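Local coordinates for endo-beta-N-acetylglucosaminidase F1 (Bacteroides thetaiotaomicron VPI-5482, PDB 6TCV), which probably cleaves high-mannose N-glycans within their chitobiose core, acting as an endo-beta-N-acetylglucosaminidase of a human gut Bacteroides, at residues 74-82 with 316-324; 181-189 with 408-418. The protein carries 2 engineered substitutions. One frame throughout, in Å; residues are numbered along the deposited sequence. Where two conformers were deposited one is given.

Interaction 1: residues 74-82 with 316-324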
loop_
_atom_site.group_PDB
_atom_site.type_symbol
_atom_site.label_atom_id
_atom_site.label_comp_id
_atom_site.label_asym_id
_atom_site.label_seq_id
_atom_site.Cartn_x
_atom_site.Cartn_y
_atom_site.Cartn_z
ATOM N N TYR A 74 -11.123 19.134 -7.216
ATOM C CA TYR A 74 -10.620 17.932 -6.537
ATOM C C TYR A 74 -9.160 18.110 -6.134
ATOM O O TYR A 74 -8.777 17.870 -4.976
ATOM C CB TYR A 74 -10.755 16.728 -7.496
ATOM C CG TYR A 74 -10.189 15.470 -6.868
ATOM C CD1 TYR A 74 -8.853 15.149 -7.026
ATOM C CD2 TYR A 74 -10.972 14.626 -6.091
ATOM C CE1 TYR A 74 -8.308 14.047 -6.420
ATOM C CE2 TYR A 74 -10.428 13.493 -5.485
ATOM C CZ TYR A 74 -9.080 13.223 -5.667
ATOM O OH TYR A 74 -8.465 12.123 -5.088
ATOM N N ASN A 75 -8.326 18.552 -7.074
ATOM C CA ASN A 75 -6.916 18.754 -6.785
ATOM C C ASN A 75 -6.730 19.793 -5.682
ATOM O O ASN A 75 -5.893 19.613 -4.792
ATOM C CB ASN A 75 -6.186 19.169 -8.064
ATOM C CG ASN A 75 -5.761 17.992 -8.915
ATOM O OD1 ASN A 75 -5.512 16.881 -8.415
ATOM N ND2 ASN A 75 -5.719 18.208 -10.219
ATOM N N LYS A 76 -7.545 20.858 -5.675
ATOM C CA LYS A 76 -7.437 21.846 -4.601
ATOM C C LYS A 76 -7.795 21.236 -3.254
ATOM O O LYS A 76 -7.149 21.534 -2.240
ATOM C CB LYS A 76 -8.314 23.066 -4.895
ATOM N N ALA A 77 -8.862 20.428 -3.209
ATOM C CA ALA A 77 -9.296 19.846 -1.938
ATOM C C ALA A 77 -8.260 18.884 -1.360
ATOM O O ALA A 77 -8.129 18.777 -0.136
ATOM C CB ALA A 77 -10.638 19.132 -2.121
ATOM N N HIS A 78 -7.552 18.141 -2.214
ATOM C CA HIS A 78 -6.579 17.139 -1.775
ATOM C C HIS A 78 -5.145 17.619 -1.870
ATOM O O HIS A 78 -4.238 16.874 -1.480
ATOM C CB HIS A 78 -6.716 15.844 -2.594
ATOM C CG HIS A 78 -8.004 15.146 -2.357
ATOM N ND1 HIS A 78 -8.166 14.260 -1.313
ATOM C CD2 HIS A 78 -9.222 15.282 -2.936
ATOM C CE1 HIS A 78 -9.419 13.851 -1.282
ATOM N NE2 HIS A 78 -10.082 14.452 -2.257
ATOM N N ASN A 79 -4.941 18.856 -2.338
ATOM C CA ASN A 79 -3.606 19.384 -2.572
ATOM C C ASN A 79 -2.804 18.434 -3.453
ATOM O O ASN A 79 -1.620 18.185 -3.232
ATOM C CB ASN A 79 -2.903 19.689 -1.253
ATOM C CG ASN A 79 -3.501 20.885 -0.568
ATOM O OD1 ASN A 79 -3.694 21.923 -1.188
ATOM N ND2 ASN A 79 -3.766 20.760 0.726
ATOM N N THR A 80 -3.441 17.967 -4.517
ATOM C CA THR A 80 -2.816 17.077 -5.489
ATOM C C THR A 80 -2.726 17.808 -6.825
ATOM O O THR A 80 -3.250 18.899 -6.981
ATOM C CB THR A 80 -3.622 15.758 -5.589
ATOM O OG1 THR A 80 -5.021 16.080 -5.780
ATOM C CG2 THR A 80 -3.456 14.891 -4.373
ATOM N N ASP A 81 -2.085 17.175 -7.806
ATOM C CA ASP A 81 -1.852 17.830 -9.089
ATOM C C ASP A 81 -2.071 16.849 -10.227
ATOM O O ASP A 81 -1.330 16.852 -11.220
ATOM C CB ASP A 81 -0.445 18.433 -9.164
ATOM N N PHE A 82 -3.067 15.976 -10.090
ATOM C CA PHE A 82 -3.291 14.962 -11.115
ATOM C C PHE A 82 -3.715 15.655 -12.409
ATOM O O PHE A 82 -4.564 16.531 -12.408
ATOM C CB PHE A 82 -4.395 13.984 -10.684
ATOM C CG PHE A 82 -4.142 13.300 -9.355
ATOM C CD1 PHE A 82 -2.994 12.585 -9.145
ATOM C CD2 PHE A 82 -5.067 13.338 -8.344
ATOM C CE1 PHE A 82 -2.747 11.952 -7.943
ATOM C CE2 PHE A 82 -4.859 12.672 -7.146
ATOM C CZ PHE A 82 -3.664 11.970 -6.944
ATOM N N THR A 316 -4.420 10.430 6.049
ATOM C CA THR A 316 -3.318 10.062 5.173
ATOM C C THR A 316 -3.834 9.732 3.779
ATOM O O THR A 316 -3.286 10.227 2.787
ATOM C CB THR A 316 -2.553 8.871 5.749
ATOM O OG1 THR A 316 -2.057 9.156 7.067
ATOM C CG2 THR A 316 -1.352 8.540 4.906
ATOM N N LYS A 317 -4.937 8.986 3.671
ATOM C CA LYS A 317 -5.481 8.700 2.345
ATOM C C LYS A 317 -5.928 9.977 1.665
ATOM O O LYS A 317 -5.728 10.140 0.461
ATOM C CB LYS A 317 -6.625 7.708 2.465
ATOM C CG LYS A 317 -7.105 7.133 1.146
ATOM C CD LYS A 317 -6.135 6.184 0.554
ATOM C CE LYS A 317 -6.662 5.547 -0.741
ATOM N NZ LYS A 317 -5.656 4.625 -1.293
ATOM N N GLN A 318 -6.554 10.900 2.394
ATOM C CA GLN A 318 -6.970 12.153 1.785
ATOM C C GLN A 318 -5.796 12.904 1.182
ATOM O O GLN A 318 -5.970 13.587 0.172
ATOM C CB GLN A 318 -7.693 13.031 2.800
ATOM C CG GLN A 318 -8.980 12.473 3.369
ATOM C CD GLN A 318 -9.741 11.570 2.416
ATOM O OE1 GLN A 318 -10.249 12.029 1.404
ATOM N NE2 GLN A 318 -9.826 10.286 2.742
ATOM N N ALA A 319 -4.621 12.810 1.791
ATOM C CA ALA A 319 -3.436 13.546 1.359
ATOM C C ALA A 319 -2.688 12.820 0.252
ATOM O O ALA A 319 -1.935 13.456 -0.483
ATOM C CB ALA A 319 -2.508 13.794 2.557
ATOM N N MET A 320 -2.875 11.510 0.101
ATOM C CA MET A 320 -2.253 10.726 -0.982
ATOM C C MET A 320 -3.256 9.682 -1.469
ATOM O O MET A 320 -3.051 8.463 -1.334
ATOM C CB MET A 320 -0.898 10.113 -0.595
ATOM C CG MET A 320 -0.841 9.224 0.620
ATOM S SD MET A 320 0.902 8.777 0.926
ATOM C CE MET A 320 0.739 7.467 2.154
ATOM N N PRO A 321 -4.319 10.145 -2.159
ATOM C CA PRO A 321 -5.406 9.225 -2.491
ATOM C C PRO A 321 -5.024 8.187 -3.513
ATOM O O PRO A 321 -5.700 7.149 -3.609
ATOM C CB PRO A 321 -6.515 10.132 -3.004
ATOM C CG PRO A 321 -5.805 11.386 -3.396
ATOM C CD PRO A 321 -4.644 11.531 -2.470
ATOM N N ASP A 322 -3.998 8.401 -4.322
ATOM C CA ASP A 322 -3.593 7.356 -5.263
ATOM C C ASP A 322 -2.590 6.363 -4.675
ATOM O O ASP A 322 -2.229 5.418 -5.377
ATOM C CB ASP A 322 -3.048 7.980 -6.559
ATOM C CG ASP A 322 -1.842 8.844 -6.313
ATOM O OD1 ASP A 322 -1.756 9.484 -5.259
ATOM O OD2 ASP A 322 -1.001 8.938 -7.236
ATOM N N LYS A 323 -2.155 6.546 -3.426
ATOM C CA LYS A 323 -1.143 5.691 -2.808
ATOM C C LYS A 323 -1.761 4.799 -1.743
ATOM O O LYS A 323 -2.900 5.014 -1.310
ATOM C CB LYS A 323 -0.028 6.559 -2.210
ATOM C CG LYS A 323 0.711 7.360 -3.278
ATOM C CD LYS A 323 1.971 8.034 -2.771
ATOM C CE LYS A 323 2.737 8.768 -3.847
ATOM N NZ LYS A 323 2.108 10.064 -4.090
ATOM N N LEU A 324 -1.023 3.768 -1.345
ATOM C CA LEU A 324 -1.531 2.782 -0.412
ATOM C C LEU A 324 -1.442 3.261 1.030
ATOM O O LEU A 324 -0.390 3.733 1.474
ATOM C CB LEU A 324 -0.763 1.472 -0.554
ATOM C CG LEU A 324 -0.949 0.784 -1.903
ATOM C CD1 LEU A 324 0.021 -0.387 -1.996
ATOM C CD2 LEU A 324 -2.367 0.256 -2.075
HETATM O O HOH W 1 -1.700 16.104 -0.843
#

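Interaction 2: residues 181-189 with 408-418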
loop_
_atom_site.group_PDB
_atom_site.type_symbol
_atom_site.label_atom_id
_atom_site.label_comp_id
_atom_site.label_asym_id
_atom_site.label_seq_id
_atom_site.Cartn_x
_atom_site.Cartn_y
_atom_site.Cartn_z
ATOM N N PRO A 181 16.648 -3.742 0.776
ATOM C CA PRO A 181 15.384 -4.119 0.138
ATOM C C PRO A 181 15.532 -4.547 -1.294
ATOM O O PRO A 181 14.577 -5.131 -1.834
ATOM C CB PRO A 181 14.534 -2.854 0.280
ATOM C CG PRO A 181 15.557 -1.709 0.325
ATOM C CD PRO A 181 16.707 -2.300 1.115
ATOM N N LEU A 182 16.672 -4.344 -1.933
ATOM C CA LEU A 182 16.876 -4.931 -3.252
ATOM C C LEU A 182 16.781 -6.443 -3.217
ATOM O O LEU A 182 16.543 -7.045 -4.277
ATOM C CB LEU A 182 18.214 -4.472 -3.861
ATOM C CG LEU A 182 18.240 -2.989 -4.296
ATOM C CD1 LEU A 182 19.648 -2.703 -4.813
ATOM C CD2 LEU A 182 17.229 -2.595 -5.327
ATOM N N ASN A 183 16.916 -7.067 -2.040
ATOM C CA ASN A 183 16.683 -8.508 -1.882
ATOM C C ASN A 183 15.274 -8.926 -2.268
ATOM O O ASN A 183 15.044 -10.121 -2.454
ATOM C CB ASN A 183 17.082 -8.936 -0.467
ATOM C CG ASN A 183 18.544 -9.048 -0.341
ATOM O OD1 ASN A 183 19.206 -9.821 -1.046
ATOM N ND2 ASN A 183 19.103 -8.260 0.574
ATOM N N THR A 184 14.344 -8.002 -2.472
ATOM C CA THR A 184 13.080 -8.347 -3.110
ATOM C C THR A 184 13.320 -9.144 -4.385
ATOM O O THR A 184 12.541 -10.057 -4.729
ATOM C CB THR A 184 12.336 -7.058 -3.452
ATOM O OG1 THR A 184 12.052 -6.307 -2.267
ATOM C CG2 THR A 184 11.009 -7.296 -4.144
ATOM N N LEU A 185 14.367 -8.792 -5.134
ATOM C CA LEU A 185 14.650 -9.393 -6.435
ATOM C C LEU A 185 15.165 -10.816 -6.325
ATOM O O LEU A 185 15.253 -11.494 -7.360
ATOM C CB LEU A 185 15.585 -8.501 -7.237
ATOM C CG LEU A 185 15.052 -7.112 -7.483
ATOM C CD1 LEU A 185 16.111 -6.317 -8.264
ATOM C CD2 LEU A 185 13.671 -7.071 -8.134
ATOM N N SER A 186 15.481 -11.298 -5.113
ATOM C CA SER A 186 15.826 -12.699 -4.914
ATOM C C SER A 186 14.642 -13.638 -5.052
ATOM O O SER A 186 14.860 -14.850 -5.065
ATOM C CB SER A 186 16.398 -12.931 -3.529
ATOM O OG SER A 186 17.559 -12.109 -3.245
ATOM N N PHE A 187 13.418 -13.116 -5.050
ATOM C CA PHE A 187 12.196 -13.897 -4.963
ATOM C C PHE A 187 11.387 -13.852 -6.262
ATOM O O PHE A 187 10.626 -12.895 -6.494
ATOM C CB PHE A 187 11.327 -13.394 -3.824
ATOM C CG PHE A 187 11.931 -13.521 -2.439
ATOM C CD1 PHE A 187 12.785 -12.537 -1.968
ATOM C CD2 PHE A 187 11.630 -14.594 -1.624
ATOM C CE1 PHE A 187 13.336 -12.634 -0.700
ATOM C CE2 PHE A 187 12.137 -14.715 -0.354
ATOM C CZ PHE A 187 13.019 -13.714 0.118
ATOM N N GLN A 188 11.525 -14.867 -7.077
ATOM C CA GLN A 188 10.789 -14.966 -8.322
ATOM C C GLN A 188 10.136 -16.329 -8.396
ATOM O O GLN A 188 10.645 -17.307 -7.827
ATOM C CB GLN A 188 11.647 -14.805 -9.594
ATOM C CG GLN A 188 12.356 -13.493 -9.754
ATOM C CD GLN A 188 13.326 -13.513 -10.947
ATOM O OE1 GLN A 188 14.388 -14.059 -10.845
ATOM N NE2 GLN A 188 12.906 -12.951 -12.102
ATOM N N LEU A 189 9.025 -16.400 -9.140
ATOM C CA LEU A 189 8.504 -17.702 -9.501
ATOM C C LEU A 189 9.380 -18.314 -10.596
ATOM O O LEU A 189 10.179 -17.627 -11.242
ATOM C CB LEU A 189 7.070 -17.551 -10.046
ATOM C CG LEU A 189 6.117 -16.734 -9.195
ATOM C CD1 LEU A 189 4.751 -16.730 -9.853
ATOM C CD2 LEU A 189 6.054 -17.267 -7.800
ATOM N N PRO A 408 19.374 -12.733 3.662
ATOM C CA PRO A 408 20.063 -13.730 2.829
ATOM C C PRO A 408 20.641 -14.895 3.615
ATOM O O PRO A 408 20.581 -16.038 3.154
ATOM C CB PRO A 408 21.138 -12.878 2.130
ATOM C CG PRO A 408 20.504 -11.496 2.034
ATOM C CD PRO A 408 19.720 -11.336 3.289
ATOM N N ALA A 409 21.174 -14.651 4.820
ATOM C CA ALA A 409 21.725 -15.735 5.616
ATOM C C ALA A 409 20.698 -16.788 5.997
ATOM O O ALA A 409 21.085 -17.906 6.383
ATOM C CB ALA A 409 22.449 -15.211 6.856
ATOM N N LYS A 410 19.419 -16.422 5.995
ATOM C CA LYS A 410 18.353 -17.347 6.338
ATOM C C LYS A 410 17.529 -17.738 5.127
ATOM O O LYS A 410 16.422 -18.280 5.267
ATOM C CB LYS A 410 17.439 -16.806 7.447
ATOM C CG LYS A 410 18.186 -16.514 8.736
ATOM C CD LYS A 410 17.249 -16.104 9.866
ATOM C CE LYS A 410 18.010 -15.900 11.160
ATOM N NZ LYS A 410 18.496 -17.182 11.731
ATOM N N TYR A 411 18.047 -17.557 3.908
ATOM C CA TYR A 411 17.248 -17.882 2.731
ATOM C C TYR A 411 16.888 -19.364 2.686
ATOM O O TYR A 411 15.833 -19.698 2.147
ATOM C CB TYR A 411 17.979 -17.487 1.449
ATOM C CG TYR A 411 17.782 -16.049 0.958
ATOM C CD1 TYR A 411 16.996 -15.142 1.638
ATOM C CD2 TYR A 411 18.352 -15.645 -0.230
ATOM C CE1 TYR A 411 16.773 -13.840 1.144
ATOM C CE2 TYR A 411 18.145 -14.354 -0.713
ATOM C CZ TYR A 411 17.399 -13.468 0.000
ATOM O OH TYR A 411 17.199 -12.171 -0.469
ATOM N N GLY A 412 17.708 -20.277 3.176
ATOM C CA GLY A 412 17.288 -21.659 3.188
ATOM C C GLY A 412 15.971 -21.852 3.923
ATOM O O GLY A 412 15.058 -22.552 3.466
ATOM N N SER A 413 15.867 -21.255 5.115
ATOM C CA SER A 413 14.618 -21.299 5.880
ATOM C C SER A 413 13.484 -20.588 5.153
ATOM O O SER A 413 12.365 -21.136 5.033
ATOM C CB SER A 413 14.866 -20.604 7.236
ATOM O OG SER A 413 13.685 -20.592 7.997
ATOM N N VAL A 414 13.733 -19.360 4.708
ATOM C CA VAL A 414 12.674 -18.570 4.078
ATOM C C VAL A 414 12.092 -19.322 2.877
ATOM O O VAL A 414 10.872 -19.473 2.739
ATOM C CB VAL A 414 13.199 -17.181 3.669
ATOM C CG1 VAL A 414 12.152 -16.391 2.884
ATOM C CG2 VAL A 414 13.659 -16.382 4.871
ATOM N N PHE A 415 12.965 -19.790 1.975
ATOM C CA PHE A 415 12.474 -20.423 0.772
ATOM C C PHE A 415 11.865 -21.787 1.055
ATOM O O PHE A 415 10.939 -22.217 0.341
ATOM C CB PHE A 415 13.577 -20.507 -0.283
ATOM C CG PHE A 415 13.775 -19.183 -1.011
ATOM C CD1 PHE A 415 14.584 -18.163 -0.485
ATOM C CD2 PHE A 415 13.074 -18.913 -2.204
ATOM C CE1 PHE A 415 14.751 -16.955 -1.094
ATOM C CE2 PHE A 415 13.234 -17.701 -2.848
ATOM C CZ PHE A 415 14.063 -16.728 -2.308
ATOM N N SER A 416 12.348 -22.503 2.079
ATOM C CA SER A 416 11.683 -23.742 2.467
ATOM C C SER A 416 10.209 -23.471 2.756
ATOM O O SER A 416 9.339 -24.265 2.368
ATOM C CB SER A 416 12.387 -24.431 3.658
ATOM O OG SER A 416 12.090 -23.882 4.945
ATOM N N ARG A 417 9.911 -22.332 3.373
ATOM C CA ARG A 417 8.565 -21.999 3.780
ATOM C C ARG A 417 7.722 -21.476 2.634
ATOM O O ARG A 417 6.511 -21.267 2.829
ATOM C CB ARG A 417 8.612 -20.990 4.934
ATOM C CG ARG A 417 9.288 -21.541 6.173
ATOM C CD ARG A 417 9.565 -20.437 7.167
ATOM N NE ARG A 417 8.307 -19.935 7.751
ATOM C CZ ARG A 417 8.264 -18.932 8.626
ATOM N NH1 ARG A 417 9.395 -18.337 8.976
ATOM N NH2 ARG A 417 7.112 -18.563 9.140
ATOM N N LEU A 418 8.280 -21.383 1.440
ATOM C CA LEU A 418 7.557 -20.925 0.247
ATOM C C LEU A 418 7.384 -22.081 -0.732
ATOM O O LEU A 418 6.892 -21.857 -1.837
ATOM C CB LEU A 418 8.280 -19.757 -0.444
ATOM C CG LEU A 418 8.465 -18.528 0.432
ATOM C CD1 LEU A 418 9.293 -17.487 -0.239
ATOM C CD2 LEU A 418 7.084 -17.926 0.806
#

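Interaction 1: residues 74-82 with 316-324
H78, the last residue of helix 68-78, reaches across to the C-terminal turn of helix 306-319. Its ND1 donates to Q318 O over 2.7 Å at a nearly straight 168°; the acceptor lies in the imidazole plane, and the N-H meets it on a lone pair. The side chain of Q318, bent at chi2 (-31°), returns toward the same ring and sets OE1 3.4 Å from H78 CE1, while NE2 is held by Y314 O. The imidazole face is backed within its own segment by the Y74 hydroxyl, over the ring centre.

P321 packs beside the bond. Its CG lies 3.2 Å from Y74 OH and 4.1 Å from F82 CE2, near the plane of the phenyl ring, and its CD faces the T80 CG2 methyl, 4.0 Å away. In the conformer given, F82 CE1 and CZ come against the D322 carboxylate, whose OD2 is hydrogen-bonded to T124 OG1. A water lies 2.7 Å from both H78 O and A319 O, placed to link them. With an alanine in place of H78, Q318 O would probably lose its imidazole donor, and a gap would open beside Y74.

Helix 68-78, of the N-terminal BT_3987-like region, thus docks on the end of helix 306-319: one directed bond orients the imidazole, and a proline between the Y74 hydroxyl and the F82 edge supplies the apolar part.

Interaction 2: residues 181-189 with 408-418
F187 and F415 lie nearly parallel, their planes 12° apart, but slid so far that the rings barely overlap: F415 CZ sits over the rim of one F187 face, 3.3 Å from F187 CD2. Y411 meets the same phenyl obliquely, at 74°, with its CE1 3.9 Å from F187 CZ. At the edge of the F187 ring stand V414 CG1, 3.6 Å from F187 CE2, and L418 CD1. V414 gets there because CG1 is anti to its backbone N (chi1 174°), which turns that methyl to the phenyl.

The three rings form an aromatic cluster between helix 411-416 and the loop that follows strand 169-175, and W196 adds an edge-to-face ring to F187. Within the helix segment, Y411 is flanked on one face by F415 CE1 and on the other by P408 CA, over the ring centre.

Beyond the ring, Y411 OH donates to S186 OG over 2.8 Å, and that serine is also bonded to I435 O, so the buried hydroxyls are joined in a short chain. N183 stands beside them with its amide almost perpendicular to the tyrosine ring; its OD1 takes the backbone N-H of Y437, and P408 CG packs against the amide 3.7 Å from N183 OD1.

In the fold
The two contacts lie on opposite sides of the chain's centre, about 35 Å apart between centres and about 13 Å between nearest atoms. Their segments alternate along the chain: 74-82, 181-189, 316-324, then 408-418. Each has a segment that adjoins the nine-stranded mixed sheet, probably the catalytic barrel. Interaction 1 joins helix 68-78 of the N-terminal region to the end of helix 306-319 and the turn leading into strand 324-329, bordered by strand 147-154 of the other mixed sheet. Both partners of interaction 2 follow strands of the nine-stranded sheet, 169-175 and 400-404. One contact therefore connects two parts of the protein, and the other ties a loop and a helix that follow paired parallel strands.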